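PDB 7CTQ: peptidyl tryptophan dihydroxylase from Pseudomonas putida, which probably uses FAD to dihydroxylate a peptidyl tryptophan during formation of the cysteine tryptophylquinone cofactor of quinohemoprotein amine dehydrogenase. Local coordinates for residues E36-A41 and F94-R99; R64-P69 and F87-Q92; G17-I22 and R55-G60. All coordinates share one frame; numbering follows the deposited sequence.

Interaction 1 of 3, residues E36-A41 and F94-R99; sequences EWRRFA and FDRALR. With FAD (flavin-adenine dinucleotide), chain C.
Trp37 and Arg96 mark the nearest approach of the two backbones, with their CA atoms 6.8 Å apart. Residues 36-41 form an irregular loop. Residues 94-99 are part of helix 91-104. The loop follows strand 31-35 of the Rossmann-type FAD-binding fold, and its first residue lies at the adenine: Glu36 N is 3.3 Å from FAD N3A. The helix joins the loop through two arginines, Arg96 and Arg99.

Arg99 reaches the loop backbone. Its NH1 donates to Trp37 O at 3.2 Å, with an N-H...O angle of 149°. The acceptor lies close to the guanidinium plane, at its edge. The chain of Arg99 is bent at chi2 and chi3, which turns the guanidinium toward the loop. Trp37 N has a separate partner in Glu111 of strand 108-119.

Arg96 touches Trp37 with its aliphatic part. Its CG lies in the plane of the indole, at the pyrrole edge of Trp37, and Arg96 CD is 3.3 Å from Trp37 NE1. The indole and guanidinium planes stand 71° apart, and the contact is not a stack. The CG of Trp37 lies anti to its backbone N (chi1 -166°), which swings the indole toward the helix.

Arg38 comes across the same side chain further out. Its CD packs 3.6 Å from Arg96 NE. The two like charges are close, which probably costs some energy at this surface site. Within the loop, Arg39 NH2 donates to Glu36 OE2 at 2.8 Å in a salt bridge, from above the carboxylate plane. Arg38 NH1 meets Arg96 at the guanidinium edge, 3.3 Å from NE, and both atoms are donors.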
loop_
_atom_site.group_PDB
_atom_site.type_symbol
_atom_site.label_atom_id
_atom_site.label_comp_id
_atom_site.label_asym_id
_atom_site.label_seq_id
_atom_site.Cartn_x
_atom_site.Cartn_y
_atom_site.Cartn_z
ATOM N N GLU A 36 -7.518 12.223 13.069
ATOM C CA GLU A 36 -8.437 11.883 14.144
ATOM C C GLU A 36 -7.804 10.843 15.064
ATOM O O GLU A 36 -7.075 9.953 14.615
ATOM C CB GLU A 36 -9.759 11.366 13.576
ATOM C CG GLU A 36 -10.715 10.801 14.614
ATOM C CD GLU A 36 -12.167 11.012 14.243
ATOM O OE1 GLU A 36 -12.453 11.972 13.499
ATOM O OE2 GLU A 36 -13.023 10.221 14.696
ATOM N N TRP A 37 -8.111 10.964 16.361
ATOM C CA TRP A 37 -7.408 10.212 17.400
ATOM C C TRP A 37 -7.449 8.708 17.147
ATOM O O TRP A 37 -6.403 8.046 17.099
ATOM C CB TRP A 37 -8.016 10.543 18.766
ATOM C CG TRP A 37 -7.205 10.110 19.959
ATOM C CD1 TRP A 37 -6.200 9.182 19.985
ATOM C CD2 TRP A 37 -7.331 10.600 21.301
ATOM N NE1 TRP A 37 -5.704 9.057 21.261
ATOM C CE2 TRP A 37 -6.377 9.920 22.086
ATOM C CE3 TRP A 37 -8.158 11.549 21.914
ATOM C CZ2 TRP A 37 -6.227 10.159 23.453
ATOM C CZ3 TRP A 37 -8.008 11.784 23.272
ATOM C CH2 TRP A 37 -7.050 11.092 24.025
ATOM N N ARG A 38 -8.649 8.143 17.008
ATOM C CA ARG A 38 -8.806 6.697 16.970
ATOM C C ARG A 38 -9.965 6.308 16.064
ATOM O O ARG A 38 -10.659 7.156 15.497
ATOM C CB ARG A 38 -9.030 6.127 18.376
ATOM C CG ARG A 38 -7.917 6.447 19.364
ATOM C CD ARG A 38 -8.250 6.036 20.794
ATOM N NE ARG A 38 -9.096 4.844 20.877
ATOM C CZ ARG A 38 -8.748 3.631 20.449
ATOM N NH1 ARG A 38 -7.554 3.430 19.910
ATOM N NH2 ARG A 38 -9.592 2.615 20.567
ATOM N N ARG A 39 -10.154 4.998 15.936
ATOM C CA ARG A 39 -11.291 4.391 15.257
ATOM C C ARG A 39 -11.530 3.031 15.914
ATOM O O ARG A 39 -11.014 2.756 17.003
ATOM C CB ARG A 39 -11.036 4.312 13.742
ATOM C CG ARG A 39 -12.288 4.189 12.868
ATOM C CD ARG A 39 -13.500 4.878 13.489
ATOM N NE ARG A 39 -13.382 6.336 13.502
ATOM C CZ ARG A 39 -13.858 7.135 12.551
ATOM N NH1 ARG A 39 -14.486 6.617 11.502
ATOM N NH2 ARG A 39 -13.709 8.452 12.645
ATOM N N PHE A 40 -12.306 2.171 15.254
ATOM C CA PHE A 40 -12.664 0.890 15.852
ATOM C C PHE A 40 -11.423 0.029 16.089
ATOM O O PHE A 40 -10.362 0.220 15.483
ATOM C CB PHE A 40 -13.670 0.137 14.972
ATOM C CG PHE A 40 -13.094 -0.367 13.677
ATOM C CD1 PHE A 40 -13.051 0.452 12.555
ATOM C CD2 PHE A 40 -12.601 -1.658 13.575
ATOM C CE1 PHE A 40 -12.523 -0.006 11.357
ATOM C CE2 PHE A 40 -12.069 -2.116 12.381
ATOM C CZ PHE A 40 -12.032 -1.292 11.272
ATOM N N ALA A 41 -11.570 -0.927 17.001
ATOM C CA ALA A 41 -10.498 -1.862 17.321
ATOM C C ALA A 41 -10.238 -2.757 16.115
ATOM O O ALA A 41 -11.077 -3.591 15.760
ATOM C CB ALA A 41 -10.878 -2.685 18.548
ATOM N N PHE A 94 -1.130 1.308 17.522
ATOM C CA PHE A 94 -0.260 1.768 16.441
ATOM C C PHE A 94 -0.502 3.236 16.103
ATOM O O PHE A 94 0.425 4.054 16.128
ATOM C CB PHE A 94 -0.476 0.886 15.213
ATOM C CG PHE A 94 0.587 1.026 14.172
ATOM C CD1 PHE A 94 1.907 0.720 14.461
ATOM C CD2 PHE A 94 0.269 1.452 12.896
ATOM C CE1 PHE A 94 2.889 0.839 13.495
ATOM C CE2 PHE A 94 1.248 1.576 11.925
ATOM C CZ PHE A 94 2.557 1.269 12.225
ATOM N N ASP A 95 -1.748 3.587 15.775
ATOM C CA ASP A 95 -2.030 4.944 15.307
ATOM C C ASP A 95 -1.805 5.968 16.412
ATOM O O ASP A 95 -1.269 7.054 16.159
ATOM C CB ASP A 95 -3.458 5.038 14.765
ATOM C CG ASP A 95 -3.792 3.912 13.795
ATOM O OD1 ASP A 95 -2.865 3.421 13.112
ATOM O OD2 ASP A 95 -4.976 3.518 13.718
ATOM N N ARG A 96 -2.215 5.647 17.641
ATOM C CA ARG A 96 -1.894 6.512 18.771
ATOM C C ARG A 96 -0.388 6.625 18.951
ATOM O O ARG A 96 0.125 7.687 19.320
ATOM C CB ARG A 96 -2.558 5.985 20.044
ATOM C CG ARG A 96 -4.048 6.302 20.176
ATOM C CD ARG A 96 -4.567 5.969 21.582
ATOM N NE ARG A 96 -5.084 4.603 21.692
ATOM C CZ ARG A 96 -4.515 3.636 22.411
ATOM N NH1 ARG A 96 -3.400 3.875 23.091
ATOM N NH2 ARG A 96 -5.060 2.424 22.449
ATOM N N ALA A 97 0.341 5.558 18.657
ATOM C CA ALA A 97 1.786 5.609 18.799
ATOM C C ALA A 97 2.474 6.338 17.649
ATOM O O ALA A 97 3.579 6.858 17.837
ATOM C CB ALA A 97 2.326 4.188 18.900
ATOM N N LEU A 98 1.861 6.363 16.457
ATOM C CA LEU A 98 2.451 7.075 15.326
ATOM C C LEU A 98 2.647 8.551 15.633
ATOM O O LEU A 98 3.595 9.168 15.134
ATOM C CB LEU A 98 1.583 6.908 14.078
ATOM C CG LEU A 98 1.684 5.584 13.308
ATOM C CD1 LEU A 98 0.666 5.517 12.168
ATOM C CD2 LEU A 98 3.099 5.350 12.786
ATOM N N ARG A 99 1.775 9.133 16.457
ATOM C CA ARG A 99 1.872 10.563 16.730
ATOM C C ARG A 99 3.143 10.904 17.501
ATOM O O ARG A 99 3.685 12.002 17.336
ATOM C CB ARG A 99 0.638 11.032 17.500
ATOM C CG ARG A 99 -0.588 10.149 17.316
ATOM C CD ARG A 99 -1.040 10.114 15.870
ATOM N NE ARG A 99 -2.133 11.050 15.630
ATOM C CZ ARG A 99 -3.397 10.826 15.978
ATOM N NH1 ARG A 99 -3.729 9.692 16.582
ATOM N NH2 ARG A 99 -4.332 11.734 15.721
HETATM P PA FAD C . -4.870 4.638 7.256
HETATM O O1A FAD C . -3.978 3.698 7.968
HETATM O O2A FAD C . -6.307 4.147 7.155
HETATM O O5B FAD C . -4.720 6.056 7.894
HETATM C C5B FAD C . -5.719 7.077 7.702
HETATM C C4B FAD C . -5.707 7.926 8.945
HETATM O O4B FAD C . -6.519 9.102 8.722
HETATM C C3B FAD C . -6.249 7.259 10.214
HETATM O O3B FAD C . -5.472 7.647 11.344
HETATM C C2B FAD C . -7.695 7.768 10.280
HETATM O O2B FAD C . -8.202 7.856 11.611
HETATM C C1B FAD C . -7.525 9.176 9.710
HETATM N N9A FAD C . -8.708 9.801 9.134
HETATM C C8A FAD C . -9.705 9.237 8.390
HETATM N N7A FAD C . -10.637 10.072 8.002
HETATM C C5A FAD C . -10.236 11.271 8.563
HETATM C C6A FAD C . -10.800 12.564 8.554
HETATM N N6A FAD C . -11.937 12.874 7.931
HETATM N N1A FAD C . -10.141 13.554 9.211
HETATM C C2A FAD C . -9.001 13.253 9.839
HETATM N N3A FAD C . -8.382 12.070 9.914
HETATM C C4A FAD C . -9.047 11.118 9.253
HETATM N N1 FAD C . -2.591 -4.243 6.162
HETATM C C2 FAD C . -1.662 -5.062 6.739
HETATM O O2 FAD C . -0.461 -4.788 6.732
HETATM N N3 FAD C . -2.067 -6.226 7.360
HETATM C C4 FAD C . -3.366 -6.677 7.472
HETATM O O4 FAD C . -3.607 -7.728 8.062
HETATM C C4X FAD C . -4.347 -5.805 6.856
HETATM N N5 FAD C . -5.603 -6.160 6.909
HETATM C C5X FAD C . -6.541 -5.328 6.319
HETATM C C6 FAD C . -7.887 -5.695 6.360
HETATM C C7 FAD C . -8.865 -4.902 5.768
HETATM C C7M FAD C . -10.308 -5.328 5.834
HETATM C C8 FAD C . -8.493 -3.715 5.117
HETATM C C8M FAD C . -9.527 -2.829 4.475
HETATM C C9 FAD C . -7.153 -3.343 5.079
HETATM C C9A FAD C . -6.179 -4.140 5.667
HETATM N N10 FAD C . -4.814 -3.784 5.649
HETATM C C10 FAD C . -3.865 -4.607 6.221
HETATM C "C1'" FAD C . -4.375 -2.579 4.942
HETATM C "C2'" FAD C . -3.995 -1.423 5.853
HETATM O "O2'" FAD C . -5.017 -1.157 6.813
HETATM C "C3'" FAD C . -3.771 -0.188 4.982
HETATM O "O3'" FAD C . -2.947 -0.576 3.889
HETATM C "C4'" FAD C . -3.114 1.002 5.673
HETATM O "O4'" FAD C . -3.649 1.203 6.984
HETATM C "C5'" FAD C . -3.269 2.256 4.846
HETATM O "O5'" FAD C . -2.471 3.293 5.433
HETATM P P FAD C . -2.857 4.794 5.267
HETATM O O1P FAD C . -2.856 5.090 3.760
HETATM O O2P FAD C . -1.995 5.657 6.121
HETATM O O3P FAD C . -4.364 4.839 5.765
#

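Interaction 2 of 3, residues R64-P69 and F87-Q92; sequences RQAAMP and FLLDRQ. With FAD (flavin-adenine dinucleotide), chain C.
Ala66 and Leu89 meet on the tightly packed, buried side of this contact. Leu89 CD1 lies 4.0 Å from Ala66 CB and nearly as close to Ala67 CB. The CG of Leu89 is anti to its backbone N (chi1 -180°), and one methyl branch is thereby laid against both alanines. Phe94 of helix 91-104 also packs on Ala66 and Leu89.

The backbones here are an antiparallel pair of beta strands: strand 67-76, from its first residues, with strand 87-90. Met68 and Leu88 form the hydrogen-bonded pair: Met68 N donates to Leu88 O at 3.1 Å, and Leu88 N to Met68 O at 3.0 Å. Ala67 and Leu89 are the adjoining non-hydrogen-bonded pair, and Ala67 CA makes a CH...O contact with Leu88 O. Just beyond the ladder, Asp90 N makes a nearly straight bond to Ala66 O (174°). Asp90 is also the N-cap of helix 91-104, where its OD1 accepts from Gln92 N. The next residue, Arg91, sends NH1 to FAD O4' and NH2 to FAD O1A, both at 2.9 Å.

The other end is looser and nearer solvent. There the exposed Pro69 and Arg64 gather at the ring of Phe87. Pro69 CG is 3.8 Å from Phe87 CE1. Arg64 NH1 reaches the same CE1 at 3.4 Å, with the guanidinium and ring planes 70° apart.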
loop_
_atom_site.group_PDB
_atom_site.type_symbol
_atom_site.label_atom_id
_atom_site.label_comp_id
_atom_site.label_asym_id
_atom_site.label_seq_id
_atom_site.Cartn_x
_atom_site.Cartn_y
_atom_site.Cartn_z
ATOM N N ARG A 64 6.702 -1.524 18.499
ATOM C CA ARG A 64 6.857 -2.778 19.222
ATOM C C ARG A 64 5.943 -2.895 20.436
ATOM O O ARG A 64 5.690 -4.015 20.895
ATOM C CB ARG A 64 8.318 -2.956 19.639
ATOM C CG ARG A 64 8.748 -4.408 19.680
ATOM C CD ARG A 64 8.400 -5.112 18.377
ATOM N NE ARG A 64 8.760 -6.525 18.411
ATOM C CZ ARG A 64 9.508 -7.130 17.495
ATOM N NH1 ARG A 64 9.781 -8.423 17.614
ATOM N NH2 ARG A 64 9.980 -6.444 16.462
ATOM N N GLN A 65 5.443 -1.782 20.969
ATOM C CA GLN A 65 4.416 -1.851 22.003
ATOM C C GLN A 65 3.022 -2.019 21.413
ATOM O O GLN A 65 2.069 -2.273 22.159
ATOM C CB GLN A 65 4.466 -0.603 22.892
ATOM C CG GLN A 65 5.871 -0.125 23.245
ATOM C CD GLN A 65 6.576 0.545 22.076
ATOM O OE1 GLN A 65 5.973 1.330 21.344
ATOM N NE2 GLN A 65 7.850 0.214 21.879
ATOM N N ALA A 66 2.895 -1.881 20.091
ATOM C CA ALA A 66 1.671 -2.168 19.363
ATOM C C ALA A 66 1.678 -3.539 18.702
ATOM O O ALA A 66 0.603 -4.062 18.385
ATOM C CB ALA A 66 1.438 -1.101 18.286
ATOM N N ALA A 67 2.853 -4.124 18.485
ATOM C CA ALA A 67 2.997 -5.414 17.825
ATOM C C ALA A 67 3.366 -6.486 18.841
ATOM O O ALA A 67 4.218 -6.266 19.708
ATOM C CB ALA A 67 4.062 -5.355 16.728
ATOM N N MET A 68 2.737 -7.654 18.716
ATOM C CA MET A 68 2.969 -8.759 19.629
ATOM C C MET A 68 3.060 -10.067 18.855
ATOM O O MET A 68 2.250 -10.309 17.946
ATOM C CB MET A 68 1.858 -8.853 20.683
ATOM C CG MET A 68 0.475 -8.482 20.172
ATOM S SD MET A 68 -0.511 -7.606 21.406
ATOM C CE MET A 68 0.010 -5.919 21.128
ATOM N N PRO A 69 4.029 -10.920 19.184
ATOM C CA PRO A 69 4.162 -12.195 18.473
ATOM C C PRO A 69 2.962 -13.093 18.730
ATOM O O PRO A 69 2.262 -12.968 19.738
ATOM C CB PRO A 69 5.443 -12.805 19.059
ATOM C CG PRO A 69 6.145 -11.666 19.755
ATOM C CD PRO A 69 5.058 -10.749 20.223
ATOM N N PHE A 87 3.493 -11.574 13.231
ATOM C CA PHE A 87 3.041 -10.863 14.412
ATOM C C PHE A 87 1.608 -10.389 14.204
ATOM O O PHE A 87 0.988 -10.631 13.161
ATOM C CB PHE A 87 3.978 -9.686 14.717
ATOM C CG PHE A 87 5.418 -10.086 14.944
ATOM C CD1 PHE A 87 5.994 -9.976 16.200
ATOM C CD2 PHE A 87 6.196 -10.567 13.898
ATOM C CE1 PHE A 87 7.310 -10.346 16.410
ATOM C CE2 PHE A 87 7.510 -10.941 14.102
ATOM C CZ PHE A 87 8.067 -10.829 15.359
ATOM N N LEU A 88 1.078 -9.720 15.221
ATOM C CA LEU A 88 -0.207 -9.050 15.137
ATOM C C LEU A 88 0.009 -7.592 15.485
ATOM O O LEU A 88 0.789 -7.272 16.384
ATOM C CB LEU A 88 -1.254 -9.665 16.083
ATOM C CG LEU A 88 -1.230 -11.173 16.348
ATOM C CD1 LEU A 88 -2.346 -11.551 17.313
ATOM C CD2 LEU A 88 -1.327 -11.991 15.064
ATOM N N LEU A 89 -0.661 -6.705 14.763
ATOM C CA LEU A 89 -0.509 -5.274 14.978
ATOM C C LEU A 89 -1.840 -4.712 15.442
ATOM O O LEU A 89 -2.845 -4.834 14.737
ATOM C CB LEU A 89 -0.047 -4.562 13.707
ATOM C CG LEU A 89 0.117 -3.066 13.955
ATOM C CD1 LEU A 89 1.413 -2.785 14.707
ATOM C CD2 LEU A 89 0.056 -2.298 12.658
ATOM N N ASP A 90 -1.853 -4.095 16.616
ATOM C CA ASP A 90 -3.079 -3.500 17.126
ATOM C C ASP A 90 -3.103 -2.046 16.668
ATOM O O ASP A 90 -2.346 -1.208 17.174
ATOM C CB ASP A 90 -3.167 -3.650 18.643
ATOM C CG ASP A 90 -4.063 -2.610 19.282
ATOM O OD1 ASP A 90 -5.103 -2.255 18.689
ATOM O OD2 ASP A 90 -3.734 -2.153 20.381
ATOM N N ARG A 91 -3.967 -1.760 15.689
ATOM C CA ARG A 91 -4.030 -0.438 15.080
ATOM C C ARG A 91 -4.417 0.642 16.075
ATOM O O ARG A 91 -4.077 1.812 15.862
ATOM C CB ARG A 91 -5.015 -0.455 13.910
ATOM C CG ARG A 91 -4.562 -1.337 12.756
ATOM C CD ARG A 91 -3.196 -0.899 12.260
ATOM N NE ARG A 91 -3.189 0.509 11.879
ATOM C CZ ARG A 91 -3.366 0.942 10.634
ATOM N NH1 ARG A 91 -3.555 0.068 9.654
ATOM N NH2 ARG A 91 -3.351 2.243 10.366
ATOM N N GLN A 92 -5.119 0.283 17.152
ATOM C CA GLN A 92 -5.376 1.240 18.224
ATOM C C GLN A 92 -4.066 1.742 18.821
ATOM O O GLN A 92 -3.789 2.949 18.822
ATOM C CB GLN A 92 -6.253 0.602 19.305
ATOM C CG GLN A 92 -7.437 -0.199 18.782
ATOM C CD GLN A 92 -8.057 -1.084 19.855
ATOM O OE1 GLN A 92 -8.014 -2.313 19.766
ATOM N NE2 GLN A 92 -8.632 -0.459 20.878
HETATM P PA FAD C . -4.870 4.638 7.256
HETATM O O1A FAD C . -3.978 3.698 7.968
HETATM O O2A FAD C . -6.307 4.147 7.155
HETATM O O5B FAD C . -4.720 6.056 7.894
HETATM C C5B FAD C . -5.719 7.077 7.702
HETATM C C4B FAD C . -5.707 7.926 8.945
HETATM O O4B FAD C . -6.519 9.102 8.722
HETATM C C3B FAD C . -6.249 7.259 10.214
HETATM O O3B FAD C . -5.472 7.647 11.344
HETATM C C2B FAD C . -7.695 7.768 10.280
HETATM O O2B FAD C . -8.202 7.856 11.611
HETATM C C1B FAD C . -7.525 9.176 9.710
HETATM N N9A FAD C . -8.708 9.801 9.134
HETATM C C8A FAD C . -9.705 9.237 8.390
HETATM N N7A FAD C . -10.637 10.072 8.002
HETATM C C5A FAD C . -10.236 11.271 8.563
HETATM C C6A FAD C . -10.800 12.564 8.554
HETATM N N6A FAD C . -11.937 12.874 7.931
HETATM N N1A FAD C . -10.141 13.554 9.211
HETATM C C2A FAD C . -9.001 13.253 9.839
HETATM N N3A FAD C . -8.382 12.070 9.914
HETATM C C4A FAD C . -9.047 11.118 9.253
HETATM N N1 FAD C . -2.591 -4.243 6.162
HETATM C C2 FAD C . -1.662 -5.062 6.739
HETATM O O2 FAD C . -0.461 -4.788 6.732
HETATM N N3 FAD C . -2.067 -6.226 7.360
HETATM C C4 FAD C . -3.366 -6.677 7.472
HETATM O O4 FAD C . -3.607 -7.728 8.062
HETATM C C4X FAD C . -4.347 -5.805 6.856
HETATM N N5 FAD C . -5.603 -6.160 6.909
HETATM C C5X FAD C . -6.541 -5.328 6.319
HETATM C C6 FAD C . -7.887 -5.695 6.360
HETATM C C7 FAD C . -8.865 -4.902 5.768
HETATM C C7M FAD C . -10.308 -5.328 5.834
HETATM C C8 FAD C . -8.493 -3.715 5.117
HETATM C C8M FAD C . -9.527 -2.829 4.475
HETATM C C9 FAD C . -7.153 -3.343 5.079
HETATM C C9A FAD C . -6.179 -4.140 5.667
HETATM N N10 FAD C . -4.814 -3.784 5.649
HETATM C C10 FAD C . -3.865 -4.607 6.221
HETATM C "C1'" FAD C . -4.375 -2.579 4.942
HETATM C "C2'" FAD C . -3.995 -1.423 5.853
HETATM O "O2'" FAD C . -5.017 -1.157 6.813
HETATM C "C3'" FAD C . -3.771 -0.188 4.982
HETATM O "O3'" FAD C . -2.947 -0.576 3.889
HETATM C "C4'" FAD C . -3.114 1.002 5.673
HETATM O "O4'" FAD C . -3.649 1.203 6.984
HETATM C "C5'" FAD C . -3.269 2.256 4.846
HETATM O "O5'" FAD C . -2.471 3.293 5.433
HETATM P P FAD C . -2.857 4.794 5.267
HETATM O O1P FAD C . -2.856 5.090 3.760
HETATM O O2P FAD C . -1.995 5.657 6.121
HETATM O O3P FAD C . -4.364 4.839 5.765
#

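Interaction 3 of 3, residues G17-I22 and R55-G60; sequences GAATAI and RHVGLG
The helical turn that carries Ala18, Ala19 and Ile22 against Val57 and Leu59 is held by a 3.0 Å bond from Ala21 N to Gly17 O. Ile22 N donates to Ala18 O one residue further on. No hydrogen bond crosses to residues 55-60. The contact between the two segments is apolar.

Leu59 supplies its two methyl branches. Its CD2 lies 3.7 Å from Ala18 CB and 3.5 Å from Ile22 CD1, which is tight for two carbons. CD1 of Leu59 also leans on Ala18 CB. Ile22 is extended at chi2 (-178°), and this carries its CD1 out to Leu59 and to the carbonyl of Gly58, whose O is 3.6 Å away. The other branch of Ile22, CG2, rests near Val57 O.

Val57 meets Ala19 by a single branch. CG1 stands anti to the Val57 backbone N (chi1 -160°) and presses on Ala19 CB at 3.4 Å, again a close fit. From helix 91-104, Leu98 packs on Leu59, and Leu102 on Ala18 and Ile22.

Gly58 has a positive phi (98°) and is the C-prime residue of a Schellman motif that ends helix 48-56. That turn brings Leu59 round to helix 15-27. Gly17, in the first turn of helix 15-27, is the last glycine of a GxGxxG pattern, consistent with the dinucleotide-binding turn of a Rossmann-type FAD fold.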
loop_
_atom_site.group_PDB
_atom_site.type_symbol
_atom_site.label_atom_id
_atom_site.label_comp_id
_atom_site.label_asym_id
_atom_site.label_seq_id
_atom_site.Cartn_x
_atom_site.Cartn_y
_atom_site.Cartn_z
ATOM N N GLY A 17 0.584 8.787 5.695
ATOM C CA GLY A 17 0.750 10.189 6.051
ATOM C C GLY A 17 1.952 10.413 6.946
ATOM O O GLY A 17 2.744 11.342 6.725
ATOM N N ALA A 18 2.125 9.546 7.952
ATOM C CA ALA A 18 3.275 9.655 8.849
ATOM C C ALA A 18 4.583 9.533 8.078
ATOM O O ALA A 18 5.499 10.349 8.250
ATOM C CB ALA A 18 3.191 8.586 9.935
ATOM N N ALA A 19 4.683 8.508 7.223
ATOM C CA ALA A 19 5.875 8.309 6.407
ATOM C C ALA A 19 6.201 9.551 5.591
ATOM O O ALA A 19 7.338 10.034 5.599
ATOM C CB ALA A 19 5.668 7.098 5.492
ATOM N N THR A 20 5.204 10.098 4.893
ATOM C CA THR A 20 5.433 11.254 4.033
ATOM C C THR A 20 5.907 12.458 4.839
ATOM O O THR A 20 6.870 13.142 4.458
ATOM C CB THR A 20 4.147 11.584 3.265
ATOM O OG1 THR A 20 3.757 10.446 2.485
ATOM C CG2 THR A 20 4.346 12.790 2.359
ATOM N N ALA A 21 5.236 12.725 5.961
ATOM C CA ALA A 21 5.615 13.820 6.853
ATOM C C ALA A 21 7.087 13.749 7.250
ATOM O O ALA A 21 7.817 14.748 7.174
ATOM C CB ALA A 21 4.726 13.793 8.098
ATOM N N ILE A 22 7.540 12.568 7.680
ATOM C CA ILE A 22 8.917 12.431 8.127
ATOM C C ILE A 22 9.872 12.622 6.960
ATOM O O ILE A 22 10.930 13.250 7.103
ATOM C CB ILE A 22 9.120 11.076 8.821
ATOM C CG1 ILE A 22 8.225 11.003 10.058
ATOM C CG2 ILE A 22 10.593 10.871 9.190
ATOM C CD1 ILE A 22 8.366 9.738 10.837
ATOM N N ARG A 55 10.454 0.750 10.507
ATOM C CA ARG A 55 11.498 1.548 11.133
ATOM C C ARG A 55 12.462 2.122 10.102
ATOM O O ARG A 55 13.061 3.175 10.344
ATOM C CB ARG A 55 12.248 0.724 12.197
ATOM C CG ARG A 55 13.555 1.363 12.657
ATOM C CD ARG A 55 13.407 2.156 13.971
ATOM N NE ARG A 55 12.997 3.546 13.740
ATOM C CZ ARG A 55 12.370 4.318 14.630
ATOM N NH1 ARG A 55 12.103 3.871 15.854
ATOM N NH2 ARG A 55 12.043 5.563 14.309
ATOM N N HIS A 56 12.592 1.471 8.944
ATOM C CA HIS A 56 13.255 2.104 7.806
ATOM C C HIS A 56 12.677 3.487 7.534
ATOM O O HIS A 56 13.414 4.435 7.233
ATOM C CB HIS A 56 13.118 1.210 6.567
ATOM C CG HIS A 56 13.562 1.849 5.283
ATOM N ND1 HIS A 56 14.540 2.819 5.228
ATOM C CD2 HIS A 56 13.166 1.639 4.004
ATOM C CE1 HIS A 56 14.719 3.187 3.971
ATOM N NE2 HIS A 56 13.899 2.485 3.209
ATOM N N VAL A 57 11.357 3.626 7.659
ATOM C CA VAL A 57 10.713 4.914 7.426
ATOM C C VAL A 57 10.766 5.821 8.649
ATOM O O VAL A 57 10.504 7.025 8.535
ATOM C CB VAL A 57 9.254 4.714 6.988
ATOM C CG1 VAL A 57 8.758 5.951 6.303
ATOM C CG2 VAL A 57 9.147 3.540 6.048
ATOM N N GLY A 58 11.093 5.287 9.816
ATOM C CA GLY A 58 11.148 6.089 11.016
ATOM C C GLY A 58 9.918 6.035 11.893
ATOM O O GLY A 58 9.734 6.935 12.719
ATOM N N LEU A 59 9.072 5.018 11.738
ATOM C CA LEU A 59 7.925 4.800 12.612
ATOM C C LEU A 59 8.131 3.616 13.549
ATOM O O LEU A 59 7.168 3.151 14.168
ATOM C CB LEU A 59 6.651 4.591 11.783
ATOM C CG LEU A 59 6.396 5.582 10.645
ATOM C CD1 LEU A 59 5.169 5.179 9.834
ATOM C CD2 LEU A 59 6.240 6.990 11.189
ATOM N N GLY A 60 9.362 3.115 13.668
ATOM C CA GLY A 60 9.618 1.931 14.470
ATOM C C GLY A 60 9.423 2.118 15.961
ATOM O O GLY A 60 9.329 1.128 16.690
#

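Overall arrangement
Interaction 3 is buried and apolar. Interaction 2 is mostly buried and rests on a beta ladder. Interaction 1 lies at the surface and relies on one arginine bonded to a loop carbonyl and another packed on loop side chains. Helix 91-104 ties them together: it begins in interaction 2, supplies residues 94-99 to interaction 1, and packs on interaction 3. Arg38 of interaction 1 also packs on Gln92 of interaction 2. Interactions 1 and 2 have centres about 12 Å apart and approach different parts of FAD, the adenine in the first and the ribityl and phosphate oxygens in the second. Interaction 3 packs the turn that ends helix 48-56 on helix 15-27, short of the cofactor.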